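Local coordinates for protein peptidoglycan glycosyltransferase (Atopobium parvulum, PDB 4OVD) that belongs to the penicillin-binding protein family and joins a dimerisation domain to a larger C-terminal penicillin-binding domain, at residues M356-T361 and G405-F410; N149-Y154 and F166-N171; S249-P255 and S523-V529; S289-P293 and Q412-F418. All blocks are in the same frame, centred on the assembly; numbering follows the deposited sequence.

Interaction 1: residues M356-T361 and G405-F410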
# COMPACT_ATOMS: atom_id res chain seq x y z
N MSE A 356 22.37 -4.06 4.79
CA MSE A 356 21.77 -3.69 3.50
C MSE A 356 22.66 -2.81 2.66
O MSE A 356 22.90 -3.04 1.44
CB MSE A 356 20.47 -2.96 3.76
CG MSE A 356 19.31 -3.78 4.22
SE MSE A 356 18.87 -5.30 3.09
CE MSE A 356 19.52 -6.73 4.12
N ALA A 357 23.28 -1.85 3.30
CA ALA A 357 24.17 -0.93 2.52
C ALA A 357 25.38 -1.71 2.05
O ALA A 357 25.95 -1.41 1.02
CB ALA A 357 24.62 0.22 3.38
N PHE A 358 25.86 -2.63 2.87
CA PHE A 358 26.97 -3.45 2.48
C PHE A 358 26.59 -4.28 1.25
O PHE A 358 27.33 -4.33 0.23
CB PHE A 358 27.36 -4.38 3.62
CG PHE A 358 28.34 -5.42 3.23
CD1 PHE A 358 27.90 -6.64 2.72
CD2 PHE A 358 29.71 -5.22 3.42
CE1 PHE A 358 28.80 -7.62 2.34
CE2 PHE A 358 30.61 -6.22 3.05
CZ PHE A 358 30.14 -7.42 2.48
N LEU A 359 25.40 -4.86 1.30
CA LEU A 359 24.98 -5.72 0.18
C LEU A 359 24.91 -4.93 -1.09
O LEU A 359 25.44 -5.33 -2.12
CB LEU A 359 23.64 -6.38 0.46
CG LEU A 359 23.60 -7.45 1.55
CD1 LEU A 359 22.17 -7.92 1.65
CD2 LEU A 359 24.53 -8.61 1.20
N GLU A 360 24.30 -3.77 -1.03
CA GLU A 360 24.16 -2.96 -2.25
C GLU A 360 25.47 -2.45 -2.72
O GLU A 360 25.68 -2.37 -3.91
CB GLU A 360 23.22 -1.76 -2.03
CG GLU A 360 22.76 -1.01 -3.29
CD GLU A 360 23.81 -0.15 -3.94
OE1 GLU A 360 24.69 0.35 -3.21
OE2 GLU A 360 23.68 0.10 -5.16
N THR A 361 26.33 -2.02 -1.81
CA THR A 361 27.57 -1.41 -2.29
C THR A 361 28.62 -2.42 -2.71
O THR A 361 29.31 -2.18 -3.65
CB THR A 361 28.20 -0.44 -1.27
OG1 THR A 361 28.48 -1.14 -0.08
CG2 THR A 361 27.28 0.76 -0.94
N GLY A 405 22.99 4.73 -3.69
CA GLY A 405 22.66 3.33 -3.68
C GLY A 405 22.65 2.77 -2.27
O GLY A 405 21.71 2.14 -1.85
N GLY A 406 23.70 3.01 -1.53
CA GLY A 406 23.78 2.48 -0.15
C GLY A 406 22.66 2.88 0.73
O GLY A 406 22.17 2.09 1.55
N ASN A 407 22.24 4.14 0.60
CA ASN A 407 21.11 4.63 1.38
C ASN A 407 19.78 4.06 0.92
O ASN A 407 18.89 3.69 1.71
CB ASN A 407 21.06 6.17 1.36
CG ASN A 407 22.20 6.82 2.10
OD1 ASN A 407 22.76 6.29 3.03
ND2 ASN A 407 22.57 8.01 1.64
N MSE A 408 19.57 4.05 -0.37
CA MSE A 408 18.34 3.48 -0.90
C MSE A 408 18.18 2.01 -0.54
O MSE A 408 17.06 1.51 -0.40
CB MSE A 408 18.30 3.53 -2.42
CG MSE A 408 18.00 4.98 -2.79
SE MSE A 408 17.98 5.12 -4.79
CE MSE A 408 16.26 4.31 -4.85
N ALA A 409 19.31 1.33 -0.32
CA ALA A 409 19.27 -0.11 0.03
C ALA A 409 18.48 -0.34 1.28
O ALA A 409 17.94 -1.43 1.45
CB ALA A 409 20.68 -0.64 0.22
N PHE A 410 18.52 0.63 2.23
CA PHE A 410 17.74 0.50 3.46
C PHE A 410 16.58 1.45 3.49
O PHE A 410 16.02 1.77 4.55
CB PHE A 410 18.59 0.56 4.74
CG PHE A 410 19.44 1.77 4.91
CD1 PHE A 410 20.69 1.82 4.40
CD2 PHE A 410 19.03 2.80 5.73
CE1 PHE A 410 21.51 2.89 4.60
CE2 PHE A 410 19.86 3.88 5.98
CZ PHE A 410 21.12 3.92 5.39

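Interaction 2: residues N149-Y154 and F166-N171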
# COMPACT_ATOMS: atom_id res chain seq x y z
N ASN A 149 -34.06 16.96 -8.71
CA ASN A 149 -32.66 16.66 -8.74
C ASN A 149 -32.52 15.16 -8.39
O ASN A 149 -33.52 14.46 -8.17
CB ASN A 149 -31.96 17.56 -7.69
CG ASN A 149 -30.47 17.75 -7.94
OD1 ASN A 149 -29.92 17.30 -8.93
ND2 ASN A 149 -29.81 18.47 -7.03
N THR A 150 -31.28 14.66 -8.36
CA THR A 150 -30.98 13.30 -7.93
C THR A 150 -29.94 13.42 -6.84
O THR A 150 -29.18 14.37 -6.82
CB THR A 150 -30.35 12.41 -9.05
OG1 THR A 150 -29.05 12.89 -9.39
CG2 THR A 150 -31.21 12.37 -10.34
N LYS A 151 -29.88 12.48 -5.94
CA LYS A 151 -28.78 12.51 -4.97
C LYS A 151 -28.36 11.11 -4.69
O LYS A 151 -29.15 10.19 -4.85
CB LYS A 151 -29.20 13.17 -3.66
CG LYS A 151 -30.35 12.52 -2.90
CD LYS A 151 -30.20 12.87 -1.42
CE LYS A 151 -31.32 12.37 -0.53
NZ LYS A 151 -32.62 12.98 -0.93
N ARG A 152 -27.10 10.95 -4.30
CA ARG A 152 -26.61 9.69 -3.87
C ARG A 152 -26.99 9.46 -2.45
O ARG A 152 -27.02 10.38 -1.64
CB ARG A 152 -25.08 9.64 -3.83
CG ARG A 152 -24.39 9.44 -5.13
CD ARG A 152 -24.77 8.13 -5.74
NE ARG A 152 -23.65 7.63 -6.49
CZ ARG A 152 -23.72 6.68 -7.40
NH1 ARG A 152 -22.61 6.31 -8.01
NH2 ARG A 152 -24.90 6.16 -7.76
N VAL A 153 -27.20 8.20 -2.15
CA VAL A 153 -27.48 7.76 -0.83
C VAL A 153 -26.43 6.68 -0.58
O VAL A 153 -26.17 5.85 -1.48
CB VAL A 153 -28.86 7.11 -0.72
CG1 VAL A 153 -29.12 6.70 0.72
CG2 VAL A 153 -29.96 8.05 -1.21
N TYR A 154 -25.80 6.79 0.59
CA TYR A 154 -24.76 5.90 1.06
C TYR A 154 -25.31 5.19 2.25
O TYR A 154 -25.38 5.72 3.34
CB TYR A 154 -23.53 6.67 1.47
CG TYR A 154 -22.97 7.48 0.37
CD1 TYR A 154 -22.21 6.91 -0.61
CD2 TYR A 154 -23.22 8.81 0.30
CE1 TYR A 154 -21.72 7.65 -1.63
CE2 TYR A 154 -22.72 9.56 -0.71
CZ TYR A 154 -21.97 8.96 -1.67
OH TYR A 154 -21.47 9.70 -2.68
N PHE A 166 -17.39 11.59 -2.89
CA PHE A 166 -18.73 12.20 -2.80
C PHE A 166 -19.06 12.76 -4.11
O PHE A 166 -18.18 12.92 -4.99
CB PHE A 166 -18.86 13.20 -1.64
CG PHE A 166 -18.21 14.53 -1.89
CD1 PHE A 166 -16.86 14.69 -1.78
CD2 PHE A 166 -19.00 15.64 -2.20
CE1 PHE A 166 -16.27 15.93 -2.03
CE2 PHE A 166 -18.43 16.88 -2.43
CZ PHE A 166 -17.06 17.02 -2.35
N VAL A 167 -20.33 13.02 -4.28
CA VAL A 167 -20.89 13.60 -5.50
C VAL A 167 -21.38 14.97 -5.07
O VAL A 167 -22.02 15.10 -4.02
CB VAL A 167 -22.03 12.67 -6.03
CG1 VAL A 167 -22.78 13.28 -7.20
CG2 VAL A 167 -21.46 11.31 -6.43
N ASN A 168 -21.04 16.01 -5.82
CA ASN A 168 -21.55 17.34 -5.46
C ASN A 168 -22.96 17.60 -5.97
O ASN A 168 -23.56 16.75 -6.62
CB ASN A 168 -20.60 18.41 -5.94
CG ASN A 168 -20.50 18.48 -7.44
OD1 ASN A 168 -21.41 18.10 -8.18
ND2 ASN A 168 -19.40 19.00 -7.90
N ALA A 169 -23.46 18.81 -5.67
CA ALA A 169 -24.80 19.31 -6.06
C ALA A 169 -25.08 19.26 -7.55
O ALA A 169 -26.21 19.09 -7.96
CB ALA A 169 -25.00 20.73 -5.55
N ASP A 170 -24.06 19.45 -8.37
CA ASP A 170 -24.22 19.30 -9.82
C ASP A 170 -24.17 17.83 -10.17
O ASP A 170 -24.03 17.49 -11.33
CB ASP A 170 -23.10 19.96 -10.58
CG ASP A 170 -23.10 21.46 -10.41
OD1 ASP A 170 -24.09 22.01 -9.88
OD2 ASP A 170 -22.10 22.10 -10.81
N ASN A 171 -24.27 16.97 -9.17
CA ASN A 171 -24.20 15.55 -9.40
C ASN A 171 -22.93 15.11 -10.13
O ASN A 171 -22.99 14.18 -10.92
CB ASN A 171 -25.44 15.13 -10.18
CG ASN A 171 -26.71 15.64 -9.54
OD1 ASN A 171 -27.51 16.35 -10.16
ND2 ASN A 171 -26.84 15.37 -8.24

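Interaction 3: residues S249-P255 and S523-V529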
# COMPACT_ATOMS: atom_id res chain seq x y z
N SER A 249 -2.48 4.58 7.77
CA SER A 249 -3.21 3.92 6.70
C SER A 249 -3.28 2.46 6.96
O SER A 249 -2.42 1.93 7.65
CB SER A 249 -2.46 4.04 5.38
OG SER A 249 -2.44 5.41 4.96
N ILE A 250 -4.22 1.81 6.30
CA ILE A 250 -4.35 0.38 6.43
C ILE A 250 -4.94 -0.18 5.14
O ILE A 250 -5.78 0.46 4.53
CB ILE A 250 -5.17 0.06 7.72
CG1 ILE A 250 -5.26 -1.43 7.97
CG2 ILE A 250 -6.57 0.55 7.55
CD1 ILE A 250 -5.79 -1.73 9.36
N MSE A 251 -4.53 -1.35 4.71
CA MSE A 251 -5.07 -1.93 3.48
C MSE A 251 -4.99 -3.43 3.52
O MSE A 251 -4.03 -3.98 4.06
CB MSE A 251 -4.26 -1.42 2.26
CG MSE A 251 -4.45 -2.35 1.02
SE MSE A 251 -3.83 -1.60 -0.71
CE MSE A 251 -4.69 0.16 -0.82
N ALA A 252 -6.00 -4.10 2.99
CA ALA A 252 -5.98 -5.54 2.90
C ALA A 252 -6.23 -5.79 1.41
O ALA A 252 -7.16 -5.22 0.89
CB ALA A 252 -7.08 -6.15 3.72
N MSE A 253 -5.47 -6.67 0.78
CA MSE A 253 -5.55 -6.90 -0.64
C MSE A 253 -5.22 -8.32 -0.95
O MSE A 253 -4.67 -9.02 -0.16
CB MSE A 253 -4.54 -6.00 -1.39
CG MSE A 253 -3.07 -6.49 -1.73
SE MSE A 253 -2.40 -5.05 -2.88
CE MSE A 253 -2.93 -5.85 -4.57
N ASN A 254 -5.59 -8.73 -2.15
CA ASN A 254 -5.33 -10.03 -2.63
C ASN A 254 -4.07 -9.84 -3.47
O ASN A 254 -4.08 -9.12 -4.47
CB ASN A 254 -6.51 -10.49 -3.49
CG ASN A 254 -6.33 -11.86 -4.02
OD1 ASN A 254 -5.30 -12.19 -4.54
ND2 ASN A 254 -7.32 -12.67 -3.89
N PRO A 255 -2.96 -10.49 -3.07
CA PRO A 255 -1.72 -10.37 -3.77
C PRO A 255 -1.69 -11.08 -5.12
O PRO A 255 -0.79 -10.83 -5.91
CB PRO A 255 -0.70 -10.99 -2.80
CG PRO A 255 -1.49 -11.92 -1.99
CD PRO A 255 -2.85 -11.32 -1.86
N SER A 523 -2.23 -17.44 -1.47
CA SER A 523 -2.29 -16.29 -2.37
C SER A 523 -3.58 -15.50 -2.24
O SER A 523 -4.12 -15.01 -3.21
CB SER A 523 -2.10 -16.75 -3.83
OG SER A 523 -0.89 -17.48 -4.00
N ASP A 524 -4.07 -15.36 -1.02
CA ASP A 524 -5.30 -14.67 -0.84
C ASP A 524 -5.23 -13.42 -0.00
O ASP A 524 -6.17 -12.64 -0.08
CB ASP A 524 -6.32 -15.64 -0.20
CG ASP A 524 -6.78 -16.76 -1.16
OD1 ASP A 524 -7.12 -16.44 -2.31
OD2 ASP A 524 -6.86 -17.94 -0.75
N LEU A 525 -4.17 -13.19 0.77
CA LEU A 525 -4.19 -11.99 1.65
C LEU A 525 -2.87 -11.35 2.09
O LEU A 525 -1.99 -12.02 2.67
CB LEU A 525 -4.97 -12.37 2.92
CG LEU A 525 -5.10 -11.28 3.99
CD1 LEU A 525 -5.99 -10.12 3.54
CD2 LEU A 525 -5.74 -11.90 5.20
N MSE A 526 -2.79 -10.04 1.92
CA MSE A 526 -1.66 -9.30 2.37
C MSE A 526 -2.26 -8.04 2.96
O MSE A 526 -3.23 -7.47 2.44
CB MSE A 526 -0.77 -9.00 1.17
CG MSE A 526 0.62 -8.53 1.52
SE MSE A 526 1.70 -8.15 -0.13
CE MSE A 526 0.66 -6.58 -0.48
N VAL A 527 -1.69 -7.58 4.06
CA VAL A 527 -2.17 -6.41 4.74
C VAL A 527 -1.00 -5.51 5.07
O VAL A 527 0.13 -6.00 5.41
CB VAL A 527 -2.80 -6.82 6.04
CG1 VAL A 527 -2.96 -5.63 6.95
CG2 VAL A 527 -4.09 -7.59 5.82
N TYR A 528 -1.29 -4.20 4.97
CA TYR A 528 -0.35 -3.14 5.30
C TYR A 528 -0.92 -2.24 6.35
O TYR A 528 -2.07 -1.86 6.28
CB TYR A 528 -0.02 -2.22 4.06
CG TYR A 528 0.79 -1.01 4.49
CD1 TYR A 528 0.17 0.16 4.86
CD2 TYR A 528 2.16 -1.04 4.52
CE1 TYR A 528 0.92 1.27 5.24
CE2 TYR A 528 2.89 0.03 4.93
CZ TYR A 528 2.26 1.19 5.27
OH TYR A 528 3.05 2.26 5.71
N VAL A 529 -0.11 -1.89 7.33
CA VAL A 529 -0.47 -1.01 8.41
C VAL A 529 0.66 -0.02 8.58
O VAL A 529 1.84 -0.39 8.68
CB VAL A 529 -0.60 -1.70 9.77
CG1 VAL A 529 -0.94 -0.64 10.81
CG2 VAL A 529 -1.66 -2.82 9.74
O HOH W 1 -6.37 -15.68 -4.66

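Interaction 4: residues S289-P293 and Q412-F418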
# COMPACT_ATOMS: atom_id res chain seq x y z
N SER A 289 0.13 10.36 -0.62
CA SER A 289 1.21 11.00 0.16
C SER A 289 2.48 10.17 -0.02
O SER A 289 2.43 8.95 -0.28
CB SER A 289 0.83 11.06 1.65
OG SER A 289 -0.38 11.74 1.77
N ILE A 290 3.63 10.82 0.11
CA ILE A 290 4.92 10.15 -0.07
C ILE A 290 5.70 10.27 1.22
O ILE A 290 5.51 11.22 2.00
CB ILE A 290 5.75 10.70 -1.21
CG1 ILE A 290 6.18 12.13 -0.98
CG2 ILE A 290 4.96 10.59 -2.55
CD1 ILE A 290 7.05 12.63 -2.16
N TYR A 291 6.51 9.24 1.44
CA TYR A 291 7.28 9.09 2.64
C TYR A 291 8.59 8.46 2.26
O TYR A 291 8.69 7.84 1.19
CB TYR A 291 6.57 8.06 3.55
CG TYR A 291 5.21 8.52 3.98
CD1 TYR A 291 5.05 9.39 5.07
CD2 TYR A 291 4.09 8.11 3.31
CE1 TYR A 291 3.81 9.86 5.42
CE2 TYR A 291 2.82 8.57 3.66
CZ TYR A 291 2.69 9.43 4.73
OH TYR A 291 1.43 9.89 5.04
N GLU A 292 9.58 8.58 3.14
CA GLU A 292 10.86 7.84 2.97
C GLU A 292 10.46 6.49 3.56
O GLU A 292 10.06 6.42 4.71
CB GLU A 292 11.97 8.51 3.75
CG GLU A 292 13.27 7.89 3.46
CD GLU A 292 14.40 8.61 4.12
OE1 GLU A 292 14.56 8.48 5.35
OE2 GLU A 292 15.18 9.20 3.36
N PRO A 293 10.47 5.43 2.73
CA PRO A 293 9.95 4.15 3.13
C PRO A 293 10.71 3.50 4.23
O PRO A 293 10.08 2.85 5.06
CB PRO A 293 9.96 3.33 1.83
CG PRO A 293 11.00 3.96 1.00
CD PRO A 293 10.93 5.42 1.32
N GLN A 412 16.31 4.73 2.38
CA GLN A 412 16.53 6.17 2.58
C GLN A 412 16.96 6.77 1.28
O GLN A 412 17.48 6.09 0.41
CB GLN A 412 17.51 6.44 3.70
CG GLN A 412 16.88 5.90 5.02
CD GLN A 412 17.60 6.37 6.30
OE1 GLN A 412 18.46 7.23 6.25
NE2 GLN A 412 17.27 5.74 7.42
N GLY A 413 16.74 8.07 1.16
CA GLY A 413 17.10 8.80 -0.06
C GLY A 413 16.11 8.75 -1.23
O GLY A 413 16.47 9.06 -2.35
N LEU A 414 14.88 8.29 -0.96
CA LEU A 414 13.79 8.33 -1.92
C LEU A 414 12.53 8.52 -1.13
O LEU A 414 12.48 8.21 0.03
CB LEU A 414 13.62 7.04 -2.72
CG LEU A 414 13.72 5.60 -2.21
CD1 LEU A 414 13.84 5.31 -0.76
CD2 LEU A 414 12.85 4.60 -2.97
N ALA A 415 11.48 8.95 -1.80
CA ALA A 415 10.21 9.16 -1.14
C ALA A 415 9.17 8.70 -2.12
O ALA A 415 9.07 9.22 -3.30
CB ALA A 415 10.06 10.63 -0.84
N ILE A 416 8.33 7.80 -1.63
CA ILE A 416 7.30 7.20 -2.43
C ILE A 416 6.06 6.93 -1.61
O ILE A 416 6.13 6.86 -0.40
CB ILE A 416 7.80 5.85 -3.00
CG1 ILE A 416 8.18 4.91 -1.86
CG2 ILE A 416 8.92 6.12 -4.00
CD1 ILE A 416 8.86 3.58 -2.24
N PRO A 417 4.93 6.76 -2.28
CA PRO A 417 3.74 6.40 -1.56
C PRO A 417 3.87 4.95 -1.22
O PRO A 417 4.46 4.19 -2.02
CB PRO A 417 2.63 6.59 -2.62
CG PRO A 417 3.30 6.44 -3.91
CD PRO A 417 4.69 6.96 -3.72
N PHE A 418 3.27 4.54 -0.11
CA PHE A 418 3.37 3.17 0.32
C PHE A 418 2.70 2.17 -0.64
O PHE A 418 3.08 1.01 -0.69
CB PHE A 418 2.92 2.96 1.75
CG PHE A 418 3.98 3.36 2.77
CD1 PHE A 418 5.10 2.59 2.97
CD2 PHE A 418 3.82 4.50 3.52
CE1 PHE A 418 6.08 2.96 3.87
CE2 PHE A 418 4.82 4.91 4.37
CZ PHE A 418 5.94 4.15 4.57
O HOH W 2 1.88 6.63 1.25

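Interaction 1: residues M356-T361 and G405-F410
E360 reaches from one helix onto the backbone of G405 and G406 in another. Its CB touches A409 CB at 3.6 Å. CG stands anti to the backbone N (chi1 -167°), which carries the chain across to the second helix. There CG meets G405 O at 3.6 Å. A bend at chi2 (-73°) then lays the carboxylate along the glycine backbone. CD and OE2 both rest against G405 CA, and OE1 stops 3.3 Å from G406 N. The angle there is too poor for a hydrogen bond. G405 has no side chain, and this leaves room for OE2.

A409 CB fits between the two ends of a helical turn. It touches M356 O at 3.5 Å as well as E360. M356 is modelled as selenomethionine. Its CB packs on F410 CB at 4.1 Å, while its chain turns away toward T301 and T302 of helix 298-307. A357 CB sits over G406 O at 3.6 Å. T361 CG2 meets G406 CA, and T361 OG1 bonds back to A357 O at 2.8 Å. T361 N reaches that oxygen from the opposite face.

The two helices pack closely, without direct hydrogen bonds, and G405, G406, A357 and A409 let the backbones come near. The carboxylate of E360 is buried, and OE2 lies close to D366 OD1. This pairing of like charges may favour a proton on one of the two acids.

Interaction 2: residues N149-Y154 and F166-N171
N149 and N171 approach from opposite directions, with their amide planes 62° apart. Their OD1 atoms lie 2.9 Å from each other as modelled. Both are acceptors, so the placing of O and N in one of these amides is doubtful. N171 ND2 is turned to the backbone instead and gives a weak bond to T150 O at 2.9 Å. The N-H...O angle is only 121°. T150 OG1 lies 3.5 Å from the same ND2, and the side chains of T150 and N171 run at a slant to each other. N171 CG is anti to its carbonyl carbon (chi1 -51°), which points the amide at N149 and T150, just ahead of strand 151-153.

Further along, R152 and V167 also meet at a slant. R152 CG rests on V167 CG2 at 3.7 Å. The polar end of R152 belongs to other partners: NE forms a salt bridge with E178, and NH2 bonds to G60 O. The salt bridge ties the strand to helix 176-180.

Y154 brings its hydroxyl tip to the other backbone. Its OH lies 3.7 Å from F166 CA and 3.9 Å from V167 N. E178 touches both Y154 and V167.

The contact sets a loop ending in a type I beta turn, N168 to N171, beside strand 151-153. That strand is an outermost one of the mixed sheet, next to strand 69-74, in the region of the dimerisation domain.

Interaction 3: residues S249-P255 and S523-V529
M251 and Y528 exchange two backbone hydrogen bonds, and M253 and M526 exchange two more. M251 N gives to Y528 O at 3.0 Å, and Y528 N gives back to M251 O at 2.9 Å. In the second pair M253 N gives to M526 O, and M526 N to M253 O. I250 with V529 and A252 with V527 are the non-hydrogen-bonded pairs. CA-H...O contacts add to the pairing, as from V527 CA to M251 O at 3.1 Å.

Past the strand ends, a water bridges the two segments. It accepts from N254 ND2 and donates to S523 O at 2.8 Å and D524 OD1 at 2.6 Å. N254 OD1 is held by R256 N and T257 N. P255 lays its CD on L525 N at 3.5 Å.

On one face, A252 CB meets V527 CG2 at 3.9 Å and L525 CD1. Helix 542-556 covers this face with F546 and F549. On the other face, the selenomethionines M253 and M526 lie side by side and point the same way, with CG to CE at 3.9 Å. I422 of helix 418-429 packs on both. Y528 OH bonds to S513 OG of the next strand.

This is an antiparallel pair inside a five-stranded sheet with helices on both faces. The first and last strands of the sheet in chain order, 248-253 and 525-532, are neighbours, as in the penicillin-binding protein and serine beta-lactamase fold.

Interaction 4: residues S289-P293 and Q412-F418
The rings of Y291 and F418 are near parallel, with planes 27° apart, but slid so that they barely overlap. Their centroids are 5.4 Å apart, and Y291 CD2 touches F418 CE2 at 3.4 Å. A water lies in plane at the edge of the Y291 ring. It donates to S289 O and accepts from F418 N, bridging the two segments. F418 also meets the ring of Y528.

The planes of the E292 carboxylate and the Q412 amide are only 12° apart, but E292 OE1 touches the aliphatic CG of Q412. E292 CG is anti to the backbone N (chi1 -173°) and the chain runs out extended. OE2 takes a bond of 2.9 Å from G413 N, which comes from above the carboxylate plane. OE1 bonds to Y504 OH.

Between these pairs, Y291 N bonds to I416 O at 3.0 Å, and I416 N to Y291 O at 2.8 Å. P293 CD packs on L414 CD1 at 3.6 Å, and I290 CD1 on A415 CB at 3.8 Å. L414 N and O are buried without a polar partner in the model.

The arrangement is a single antiparallel bridge between two loops. The first leads into helix 298-307, where K298 fits the lysine of the SxxK motif of penicillin-binding proteins.

How the interactions relate
From the N terminus, interaction 2 comes first and closes a short loop in the dimerisation region. It ends before the others begin, and its nearest atoms are about 17 Å from those of interactions 3 and 4. The other three are nested. Interaction 3 opens at 249, interaction 4 at 289 and interaction 1 at 356. They close in reverse order, so none cross. Interaction 1 joins two helices, interaction 4 two loops, and interaction 3 two neighbouring strands. Interactions 1 and 4 touch through a probable hydrogen bond from Q412 N to N407 O. Interactions 4 and 3 touch where F418 packs on Y528, so the loops rest on the sheet.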